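Local coordinates for protein beta-galactosidase BgaB (Bifidobacterium adolescentis, PDB 5VYM) that hydrolyses terminal beta-D-galactose from transgalactooligosaccharides, acting best on beta-1,4-linked galactosyl-galactose, at residues H4-A18 against W58-I71. Sequence-based numbering, arbitrary orientation.
Sequences HSDTAILFSAESEWA and WSSYKTVVLPTVLI
Thr7, Ala8 and Ile9 pair in parallel with Thr63, Val64 and Val65, joining the two central strands of the four-stranded parallel sheet in this glutaminase-like trimerisation domain of a family 42 galactosidase. The ladder runs from Asp6 O, shared by Lys62 N and Thr63 N, to a nearly straight bond from Leu10 N to Val65 O (2.9 Å, 173°). Packing is tight on both faces. On the face packed against helix 31-44 (Trp38 and Phe42), Thr7 CG2 meets Val65 CG2 and Ile9 CG2 abuts Pro67 CG, the latter two side chains at about a right angle. On the other, Leu10 wedges between Val64 and Trp58: CD1 touches Val64 CG1 at 3.5 Å, while CD2 sits over the five-membered ring of Trp58 as a CH-pi contact. With CG anti to the carbonyl carbon, beside its own backbone N (chi1 -73°), the Tyr61 ring is placed between Ala8 and His4. Ala8 CB lies 3.5 Å from the Tyr61 ring centroid, almost on the ring normal, and His4 stacks on the opposite face, centroids 4.1 Å apart and planes at 21°; Asp50 holds Tyr61 OH. The stack marks the change to the loose, solvent side, where His4 NE2 and Ser60 OG share a bent bond (3.1 Å). His4 ND1 turns instead to Ser5 O, which lies close to the imidazole plane and helps set the ring's rotation. Exposed Asp6 and Lys62 run side by side without a salt bridge, Asp6 OD1 staying 5.0 Å from Lys62 NZ. Beyond the strands' C-terminal ends the contact is buried again, where helix 13-20 begins with Ser12 at its N-cap position. A water bridges Ser12 OG and Ile71 O, and Ser15 OG, hydrogen-bonded to Ser12 OG, accepts from Ile71 N at 2.9 Å.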
loop_
_atom_site.group_PDB
_atom_site.type_symbol
_atom_site.label_atom_id
_atom_site.label_comp_id
_atom_site.label_asym_id
_atom_site.label_seq_id
_atom_site.Cartn_x
_atom_site.Cartn_y
_atom_site.Cartn_z
ATOM N N HIS B 4 -28.132 -5.938 2.448
ATOM C CA HIS B 4 -27.402 -7.144 2.095
ATOM C C HIS B 4 -26.528 -7.588 3.268
ATOM O O HIS B 4 -26.641 -7.078 4.388
ATOM C CB HIS B 4 -26.577 -6.909 0.824
ATOM C CG HIS B 4 -25.726 -5.677 0.868
ATOM N ND1 HIS B 4 -24.678 -5.524 1.752
ATOM C CD2 HIS B 4 -25.762 -4.542 0.130
ATOM C CE1 HIS B 4 -24.109 -4.347 1.558
ATOM N NE2 HIS B 4 -24.748 -3.732 0.580
ATOM N N SER B 5 -25.650 -8.551 3.006
ATOM C CA SER B 5 -24.770 -9.090 4.029
ATOM C C SER B 5 -23.606 -8.139 4.301
ATOM O O SER B 5 -23.334 -7.204 3.543
ATOM C CB SER B 5 -24.244 -10.463 3.609
ATOM O OG SER B 5 -23.196 -10.893 4.465
ATOM N N ASP B 6 -22.910 -8.389 5.413
ATOM C CA ASP B 6 -21.701 -7.639 5.728
ATOM C C ASP B 6 -20.499 -8.104 4.920
ATOM O O ASP B 6 -19.551 -7.330 4.746
ATOM C CB ASP B 6 -21.373 -7.751 7.219
ATOM C CG ASP B 6 -22.280 -6.903 8.086
ATOM O OD1 ASP B 6 -22.841 -5.912 7.574
ATOM O OD2 ASP B 6 -22.426 -7.224 9.284
ATOM N N THR B 7 -20.520 -9.337 4.423
ATOM C CA THR B 7 -19.379 -9.943 3.751
ATOM C C THR B 7 -19.731 -10.244 2.303
ATOM O O THR B 7 -20.808 -10.776 2.017
ATOM C CB THR B 7 -18.948 -11.230 4.461
ATOM O OG1 THR B 7 -18.723 -10.960 5.850
ATOM C CG2 THR B 7 -17.670 -11.780 3.839
ATOM N N ALA B 8 -18.819 -9.906 1.396
ATOM C CA ALA B 8 -18.958 -10.210 -0.021
ATOM C C ALA B 8 -17.784 -11.070 -0.463
ATOM O O ALA B 8 -16.624 -10.705 -0.247
ATOM C CB ALA B 8 -19.021 -8.932 -0.862
ATOM N N ILE B 9 -18.087 -12.214 -1.063
ATOM C CA ILE B 9 -17.076 -13.055 -1.692
ATOM C C ILE B 9 -17.015 -12.678 -3.165
ATOM O O ILE B 9 -18.000 -12.834 -3.895
ATOM C CB ILE B 9 -17.396 -14.544 -1.509
ATOM C CG1 ILE B 9 -17.489 -14.880 -0.020
ATOM C CG2 ILE B 9 -16.344 -15.404 -2.195
ATOM C CD1 ILE B 9 -17.898 -16.304 0.260
ATOM N N LEU B 10 -15.868 -12.166 -3.601
ATOM C CA LEU B 10 -15.746 -11.625 -4.945
ATOM C C LEU B 10 -15.496 -12.732 -5.957
ATOM O O LEU B 10 -14.703 -13.648 -5.719
ATOM C CB LEU B 10 -14.621 -10.595 -5.008
ATOM C CG LEU B 10 -14.730 -9.431 -4.024
ATOM C CD1 LEU B 10 -13.711 -8.361 -4.372
ATOM C CD2 LEU B 10 -16.141 -8.857 -4.005
ATOM N N PHE B 11 -16.178 -12.638 -7.096
ATOM C CA PHE B 11 -16.051 -13.600 -8.182
ATOM C C PHE B 11 -15.435 -12.922 -9.398
ATOM O O PHE B 11 -15.941 -11.895 -9.865
ATOM C CB PHE B 11 -17.409 -14.206 -8.544
ATOM C CG PHE B 11 -17.387 -15.024 -9.802
ATOM C CD1 PHE B 11 -16.685 -16.217 -9.853
ATOM C CD2 PHE B 11 -18.067 -14.601 -10.931
ATOM C CE1 PHE B 11 -16.659 -16.974 -11.011
ATOM C CE2 PHE B 11 -18.048 -15.354 -12.092
ATOM C CZ PHE B 11 -17.342 -16.542 -12.131
ATOM N N SER B 12 -14.350 -13.500 -9.906
ATOM C CA SER B 12 -13.643 -12.997 -11.079
ATOM C C SER B 12 -13.788 -14.017 -12.200
ATOM O O SER B 12 -13.225 -15.114 -12.123
ATOM C CB SER B 12 -12.173 -12.740 -10.762
ATOM O OG SER B 12 -11.428 -12.532 -11.949
ATOM N N ALA B 13 -14.544 -13.654 -13.239
ATOM C CA ALA B 13 -14.721 -14.554 -14.375
ATOM C C ALA B 13 -13.392 -14.848 -15.059
ATOM O O ALA B 13 -13.135 -15.986 -15.470
ATOM C CB ALA B 13 -15.718 -13.959 -15.369
ATOM N N GLU B 14 -12.533 -13.833 -15.188
ATOM C CA GLU B 14 -11.225 -14.048 -15.795
ATOM C C GLU B 14 -10.402 -15.048 -14.992
ATOM O O GLU B 14 -9.684 -15.874 -15.565
ATOM C CB GLU B 14 -10.479 -12.718 -15.927
ATOM C CG GLU B 14 -11.128 -11.719 -16.877
ATOM C CD GLU B 14 -12.177 -10.854 -16.202
ATOM O OE1 GLU B 14 -12.422 -9.728 -16.687
ATOM O OE2 GLU B 14 -12.753 -11.293 -15.184
ATOM N N SER B 15 -10.499 -14.993 -13.661
ATOM C CA SER B 15 -9.784 -15.959 -12.831
ATOM C C SER B 15 -10.323 -17.369 -13.042
ATOM O O SER B 15 -9.559 -18.343 -13.017
ATOM C CB SER B 15 -9.877 -15.561 -11.357
ATOM O OG SER B 15 -9.299 -14.286 -11.138
ATOM N N GLU B 16 -11.635 -17.498 -13.253
ATOM C CA GLU B 16 -12.211 -18.807 -13.545
ATOM C C GLU B 16 -11.748 -19.321 -14.902
ATOM O O GLU B 16 -11.552 -20.530 -15.081
ATOM C CB GLU B 16 -13.737 -18.734 -13.482
ATOM C CG GLU B 16 -14.451 -20.034 -13.843
ATOM C CD GLU B 16 -14.190 -21.159 -12.852
ATOM O OE1 GLU B 16 -13.656 -20.892 -11.752
ATOM O OE2 GLU B 16 -14.522 -22.320 -13.175
ATOM N N TRP B 17 -11.564 -18.420 -15.870
ATOM C CA TRP B 17 -11.027 -18.824 -17.167
ATOM C C TRP B 17 -9.613 -19.373 -17.020
ATOM O O TRP B 17 -9.277 -20.417 -17.591
ATOM C CB TRP B 17 -11.048 -17.642 -18.134
ATOM C CG TRP B 17 -12.406 -17.042 -18.339
ATOM C CD1 TRP B 17 -13.611 -17.619 -18.058
ATOM C CD2 TRP B 17 -12.697 -15.742 -18.866
ATOM N NE1 TRP B 17 -14.633 -16.758 -18.379
ATOM C CE2 TRP B 17 -14.098 -15.600 -18.877
ATOM C CE3 TRP B 17 -11.908 -14.687 -19.331
ATOM C CZ2 TRP B 17 -14.726 -14.444 -19.334
ATOM C CZ3 TRP B 17 -12.533 -13.540 -19.784
ATOM C CH2 TRP B 17 -13.928 -13.428 -19.782
ATOM N N ALA B 18 -8.769 -18.679 -16.252
ATOM C CA ALA B 18 -7.424 -19.183 -15.993
ATOM C C ALA B 18 -7.462 -20.506 -15.240
ATOM O O ALA B 18 -6.568 -21.343 -15.409
ATOM C CB ALA B 18 -6.612 -18.148 -15.214
ATOM N N TRP B 58 -18.819 -3.110 -4.603
ATOM C CA TRP B 58 -18.909 -3.737 -3.291
ATOM C C TRP B 58 -18.365 -2.843 -2.182
ATOM O O TRP B 58 -17.992 -3.345 -1.117
ATOM C CB TRP B 58 -18.179 -5.081 -3.292
ATOM C CG TRP B 58 -16.956 -5.106 -4.155
ATOM C CD1 TRP B 58 -16.844 -5.662 -5.395
ATOM C CD2 TRP B 58 -15.671 -4.550 -3.847
ATOM N NE1 TRP B 58 -15.570 -5.489 -5.879
ATOM C CE2 TRP B 58 -14.830 -4.810 -4.947
ATOM C CE3 TRP B 58 -15.150 -3.860 -2.749
ATOM C CZ2 TRP B 58 -13.497 -4.405 -4.981
ATOM C CZ3 TRP B 58 -13.828 -3.458 -2.785
ATOM C CH2 TRP B 58 -13.017 -3.731 -3.893
ATOM N N SER B 59 -18.315 -1.529 -2.412
ATOM C CA SER B 59 -17.779 -0.611 -1.414
ATOM C C SER B 59 -18.654 -0.524 -0.170
ATOM O O SER B 59 -18.161 -0.122 0.890
ATOM C CB SER B 59 -17.607 0.782 -2.021
ATOM O OG SER B 59 -18.852 1.310 -2.444
ATOM N N SER B 60 -19.933 -0.889 -0.271
ATOM C CA SER B 60 -20.839 -0.818 0.868
ATOM C C SER B 60 -20.710 -2.009 1.810
ATOM O O SER B 60 -21.265 -1.965 2.912
ATOM C CB SER B 60 -22.287 -0.702 0.379
ATOM O OG SER B 60 -22.618 -1.768 -0.496
ATOM N N TYR B 61 -20.005 -3.063 1.411
ATOM C CA TYR B 61 -19.790 -4.191 2.303
ATOM C C TYR B 61 -18.739 -3.846 3.353
ATOM O O TYR B 61 -17.959 -2.900 3.207
ATOM C CB TYR B 61 -19.356 -5.430 1.515
ATOM C CG TYR B 61 -20.467 -6.078 0.721
ATOM C CD1 TYR B 61 -20.785 -5.635 -0.556
ATOM C CD2 TYR B 61 -21.197 -7.136 1.247
ATOM C CE1 TYR B 61 -21.800 -6.225 -1.285
ATOM C CE2 TYR B 61 -22.214 -7.732 0.526
ATOM C CZ TYR B 61 -22.512 -7.273 -0.740
ATOM O OH TYR B 61 -23.524 -7.863 -1.461
ATOM N N LYS B 62 -18.726 -4.628 4.430
ATOM C CA LYS B 62 -17.745 -4.418 5.486
ATOM C C LYS B 62 -16.517 -5.301 5.329
ATOM O O LYS B 62 -15.409 -4.880 5.680
ATOM C CB LYS B 62 -18.383 -4.665 6.856
ATOM C CG LYS B 62 -19.510 -3.704 7.193
ATOM C CD LYS B 62 -19.984 -3.899 8.623
ATOM C CE LYS B 62 -21.105 -2.934 8.971
ATOM N NZ LYS B 62 -20.708 -1.522 8.725
ATOM N N THR B 63 -16.688 -6.512 4.805
ATOM C CA THR B 63 -15.595 -7.443 4.579
ATOM C C THR B 63 -15.690 -7.983 3.161
ATOM O O THR B 63 -16.787 -8.259 2.664
ATOM C CB THR B 63 -15.627 -8.594 5.590
ATOM O OG1 THR B 63 -15.485 -8.068 6.915
ATOM C CG2 THR B 63 -14.499 -9.585 5.324
ATOM N N VAL B 64 -14.538 -8.123 2.512
ATOM C CA VAL B 64 -14.449 -8.617 1.144
ATOM C C VAL B 64 -13.446 -9.762 1.120
ATOM O O VAL B 64 -12.354 -9.649 1.690
ATOM C CB VAL B 64 -14.046 -7.491 0.171
ATOM C CG1 VAL B 64 -13.147 -8.010 -0.921
ATOM C CG2 VAL B 64 -15.288 -6.844 -0.422
ATOM N N VAL B 65 -13.824 -10.870 0.483
ATOM C CA VAL B 65 -13.015 -12.085 0.441
ATOM C C VAL B 65 -12.670 -12.388 -1.009
ATOM O O VAL B 65 -13.550 -12.371 -1.877
ATOM C CB VAL B 65 -13.744 -13.277 1.089
ATOM C CG1 VAL B 65 -12.892 -14.533 1.010
ATOM C CG2 VAL B 65 -14.108 -12.961 2.534
ATOM N N LEU B 66 -11.391 -12.668 -1.271
ATOM C CA LEU B 66 -10.901 -12.994 -2.610
ATOM C C LEU B 66 -10.277 -14.384 -2.587
ATOM O O LEU B 66 -9.076 -14.532 -2.310
ATOM C CB LEU B 66 -9.898 -11.953 -3.103
ATOM C CG LEU B 66 -10.437 -10.545 -3.363
ATOM C CD1 LEU B 66 -10.211 -9.649 -2.156
ATOM C CD2 LEU B 66 -9.808 -9.948 -4.613
ATOM N N PRO B 67 -11.050 -15.431 -2.876
ATOM C CA PRO B 67 -10.485 -16.784 -2.893
ATOM C C PRO B 67 -10.045 -17.214 -4.284
ATOM O O PRO B 67 -10.878 -17.374 -5.182
ATOM C CB PRO B 67 -11.645 -17.644 -2.380
ATOM C CG PRO B 67 -12.906 -16.839 -2.704
ATOM C CD PRO B 67 -12.496 -15.449 -3.145
ATOM N N THR B 68 -8.738 -17.409 -4.461
ATOM C CA THR B 68 -8.156 -17.801 -5.746
ATOM C C THR B 68 -8.603 -16.850 -6.856
ATOM O O THR B 68 -9.051 -17.257 -7.930
ATOM C CB THR B 68 -8.497 -19.258 -6.083
ATOM O OG1 THR B 68 -8.356 -20.062 -4.905
ATOM C CG2 THR B 68 -7.560 -19.806 -7.160
ATOM N N VAL B 69 -8.496 -15.554 -6.576
ATOM C CA VAL B 69 -8.720 -14.523 -7.601
ATOM C C VAL B 69 -7.374 -14.333 -8.290
ATOM O O VAL B 69 -6.604 -13.412 -8.004
ATOM C CB VAL B 69 -9.284 -13.229 -7.008
ATOM C CG1 VAL B 69 -9.513 -12.192 -8.100
ATOM C CG2 VAL B 69 -10.582 -13.515 -6.270
ATOM N N LEU B 70 -7.075 -15.248 -9.215
ATOM C CA LEU B 70 -5.752 -15.284 -9.832
ATOM C C LEU B 70 -5.471 -14.018 -10.629
ATOM O O LEU B 70 -4.348 -13.500 -10.610
ATOM C CB LEU B 70 -5.628 -16.516 -10.729
ATOM C CG LEU B 70 -5.579 -17.869 -10.023
ATOM C CD1 LEU B 70 -6.445 -18.876 -10.756
ATOM C CD2 LEU B 70 -4.145 -18.361 -9.928
ATOM N N ILE B 71 -6.473 -13.508 -11.338
ATOM C CA ILE B 71 -6.317 -12.332 -12.184
ATOM C C ILE B 71 -6.752 -11.113 -11.387
ATOM O O ILE B 71 -7.919 -11.001 -10.994
ATOM C CB ILE B 71 -7.130 -12.459 -13.481
ATOM C CG1 ILE B 71 -6.969 -13.856 -14.087
ATOM C CG2 ILE B 71 -6.705 -11.391 -14.475
ATOM C CD1 ILE B 71 -5.573 -14.161 -14.568
HETATM O O HOH W 1 -10.029 -10.116 -12.513
#